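Local atomic coordinates of CT009 (Chlamydia trachomatis, PDB entry 4GQM), a protein that is of unknown function but contains a helix-turn-helix domain, consistent with DNA binding, and crystallises as a sub-domain-swapped assembly of two chains. Residues Lys9-Leu14 with Gly49-Leu54. Residues are numbered along the deposited sequence; the frame is centred on the assembly and turned at random.
Sequences KELLHL and GHLGKL
Leu11 packs on Gly49 and Leu51 in a small, close helix-to-turn contact, where the long N-terminal helix 2-24 leans on the link between helices 40-48 and 51-55 of the helix-turn-helix domain. No hydrogen bond joins the two segments, and the backbones come near enough for Leu11 O to lie 3.4 Å from Gly49 CA. Gly49 ends helix 40-48 in a Schellman motif with positive phi (64°) and, having no side chain, lets helix 2-24 come right up to its backbone, with Leu11 O and Leu12 N occupying the side where a CB would point. Leu11 leans over the turn, its CB 3.5 Å from Gly49 O. With CG anti to its own carbonyl carbon (chi1 -75°), Leu11 passes Gly49 O, and Leu11 CD1 meets Leu51 CB at 3.7 Å. Leu11 CD1 and Leu51 CD1 lie 4.1 Å apart as the side chains cross at a slant. Beyond the turn, His50 N-caps helix 51-55: its ND1 accepts from Lys53 N at 3.0 Å, the donor tilted 22° out of the ring plane, while Lys53 CG lies over one ring face, toward its rim. The second subunit extends the apolar cluster, with its Val85 on Leu11 and its Ile88 on Leu51, consistent with the sub-domain-swapped arrangement; Leu100 and Leu103 of the same chain also pack on Leu51. Without hydrogen bonds between the segments, the contact rests on close packing, of leucine on leucine and of helix backbone on the bare glycine.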
loop_
_atom_site.group_PDB
_atom_site.type_symbol
_atom_site.label_atom_id
_atom_site.label_comp_id
_atom_site.label_asym_id
_atom_site.label_seq_id
_atom_site.Cartn_x
_atom_site.Cartn_y
_atom_site.Cartn_z
ATOM N N LYS A 9 3.995 21.325 -2.137
ATOM C CA LYS A 9 5.075 22.037 -1.481
ATOM C C LYS A 9 5.418 21.324 -0.160
ATOM O O LYS A 9 6.591 21.130 0.175
ATOM C CB LYS A 9 4.661 23.500 -1.242
ATOM C CG LYS A 9 5.684 24.368 -0.511
ATOM C CD LYS A 9 5.099 25.776 -0.291
ATOM C CE LYS A 9 6.064 26.749 0.342
ATOM N NZ LYS A 9 7.249 26.936 -0.531
ATOM N N GLU A 10 4.409 20.954 0.604
ATOM C CA GLU A 10 4.652 20.217 1.837
ATOM C C GLU A 10 5.334 18.886 1.553
ATOM O O GLU A 10 6.234 18.490 2.293
ATOM C CB GLU A 10 3.386 19.919 2.608
ATOM C CG GLU A 10 2.833 21.121 3.402
ATOM C CD GLU A 10 1.706 20.731 4.307
ATOM O OE1 GLU A 10 1.249 19.552 4.257
ATOM O OE2 GLU A 10 1.236 21.614 5.065
ATOM N N LEU A 11 4.882 18.128 0.530
ATOM C CA LEU A 11 5.497 16.818 0.263
ATOM C C LEU A 11 6.962 16.968 -0.075
ATOM O O LEU A 11 7.779 16.140 0.334
ATOM C CB LEU A 11 4.761 16.113 -0.883
ATOM C CG LEU A 11 3.415 15.539 -0.494
ATOM C CD1 LEU A 11 2.668 15.107 -1.740
ATOM C CD2 LEU A 11 3.551 14.349 0.463
ATOM N N LEU A 12 7.334 18.004 -0.824
ATOM C CA LEU A 12 8.757 18.221 -1.135
ATOM C C LEU A 12 9.551 18.489 0.153
ATOM O O LEU A 12 10.633 17.943 0.360
ATOM C CB LEU A 12 8.924 19.398 -2.110
ATOM C CG LEU A 12 8.568 19.164 -3.574
ATOM C CD1 LEU A 12 8.621 20.483 -4.343
ATOM C CD2 LEU A 12 9.523 18.174 -4.159
ATOM N N HIS A 13 9.006 19.329 1.027
ATOM C CA HIS A 13 9.670 19.661 2.265
ATOM C C HIS A 13 9.824 18.426 3.159
ATOM O O HIS A 13 10.888 18.158 3.710
ATOM C CB HIS A 13 8.877 20.761 2.974
ATOM C CG HIS A 13 9.462 21.147 4.290
ATOM N ND1 HIS A 13 9.024 20.622 5.476
ATOM C CD2 HIS A 13 10.463 21.999 4.607
ATOM C CE1 HIS A 13 9.717 21.139 6.478
ATOM N NE2 HIS A 13 10.609 21.961 5.970
ATOM N N LEU A 14 8.744 17.659 3.269
ATOM C CA LEU A 14 8.750 16.465 4.062
ATOM C C LEU A 14 9.804 15.484 3.534
ATOM O O LEU A 14 10.560 14.869 4.296
ATOM C CB LEU A 14 7.342 15.863 4.017
ATOM C CG LEU A 14 7.113 14.593 4.777
ATOM C CD1 LEU A 14 7.502 14.770 6.236
ATOM C CD2 LEU A 14 5.665 14.247 4.634
ATOM N N GLY A 49 8.867 13.439 -2.676
ATOM C CA GLY A 49 7.589 14.111 -2.447
ATOM C C GLY A 49 6.612 13.910 -3.576
ATOM O O GLY A 49 5.874 14.815 -3.957
ATOM N N HIS A 50 6.552 12.675 -4.109
ATOM C CA HIS A 50 5.755 12.401 -5.296
ATOM C C HIS A 50 4.416 11.762 -4.933
ATOM O O HIS A 50 4.331 10.549 -4.673
ATOM C CB HIS A 50 6.556 11.558 -6.274
ATOM C CG HIS A 50 5.975 11.564 -7.641
ATOM N ND1 HIS A 50 4.744 11.018 -7.933
ATOM C CD2 HIS A 50 6.435 12.103 -8.786
ATOM C CE1 HIS A 50 4.475 11.209 -9.209
ATOM N NE2 HIS A 50 5.485 11.871 -9.749
ATOM N N LEU A 51 3.357 12.550 -4.917
ATOM C CA LEU A 51 2.043 12.080 -4.487
ATOM C C LEU A 51 1.540 10.926 -5.337
ATOM O O LEU A 51 1.021 9.935 -4.809
ATOM C CB LEU A 51 1.007 13.206 -4.509
ATOM C CG LEU A 51 -0.349 12.855 -3.941
ATOM C CD1 LEU A 51 -0.299 12.437 -2.497
ATOM C CD2 LEU A 51 -1.358 14.014 -4.130
ATOM N N GLY A 52 1.620 11.056 -6.647
ATOM C CA GLY A 52 1.131 10.009 -7.526
ATOM C C GLY A 52 1.807 8.690 -7.264
ATOM O O GLY A 52 1.137 7.636 -7.249
ATOM N N LYS A 53 3.116 8.671 -7.099
ATOM C CA LYS A 53 3.793 7.413 -6.841
ATOM C C LYS A 53 3.391 6.819 -5.514
ATOM O O LYS A 53 3.478 5.599 -5.337
ATOM C CB LYS A 53 5.321 7.581 -6.932
ATOM C CG LYS A 53 5.816 7.775 -8.325
ATOM C CD LYS A 53 7.305 8.136 -8.363
ATOM C CE LYS A 53 7.684 8.526 -9.788
ATOM N NZ LYS A 53 9.088 8.861 -9.969
ATOM N N LEU A 54 3.009 7.660 -4.551
ATOM C CA LEU A 54 2.587 7.184 -3.236
ATOM C C LEU A 54 1.169 6.648 -3.184
ATOM O O LEU A 54 0.898 5.686 -2.476
ATOM C CB LEU A 54 2.753 8.330 -2.235
ATOM C CG LEU A 54 4.177 8.772 -1.923
ATOM C CD1 LEU A 54 4.224 10.084 -1.137
ATOM C CD2 LEU A 54 4.924 7.687 -1.181
#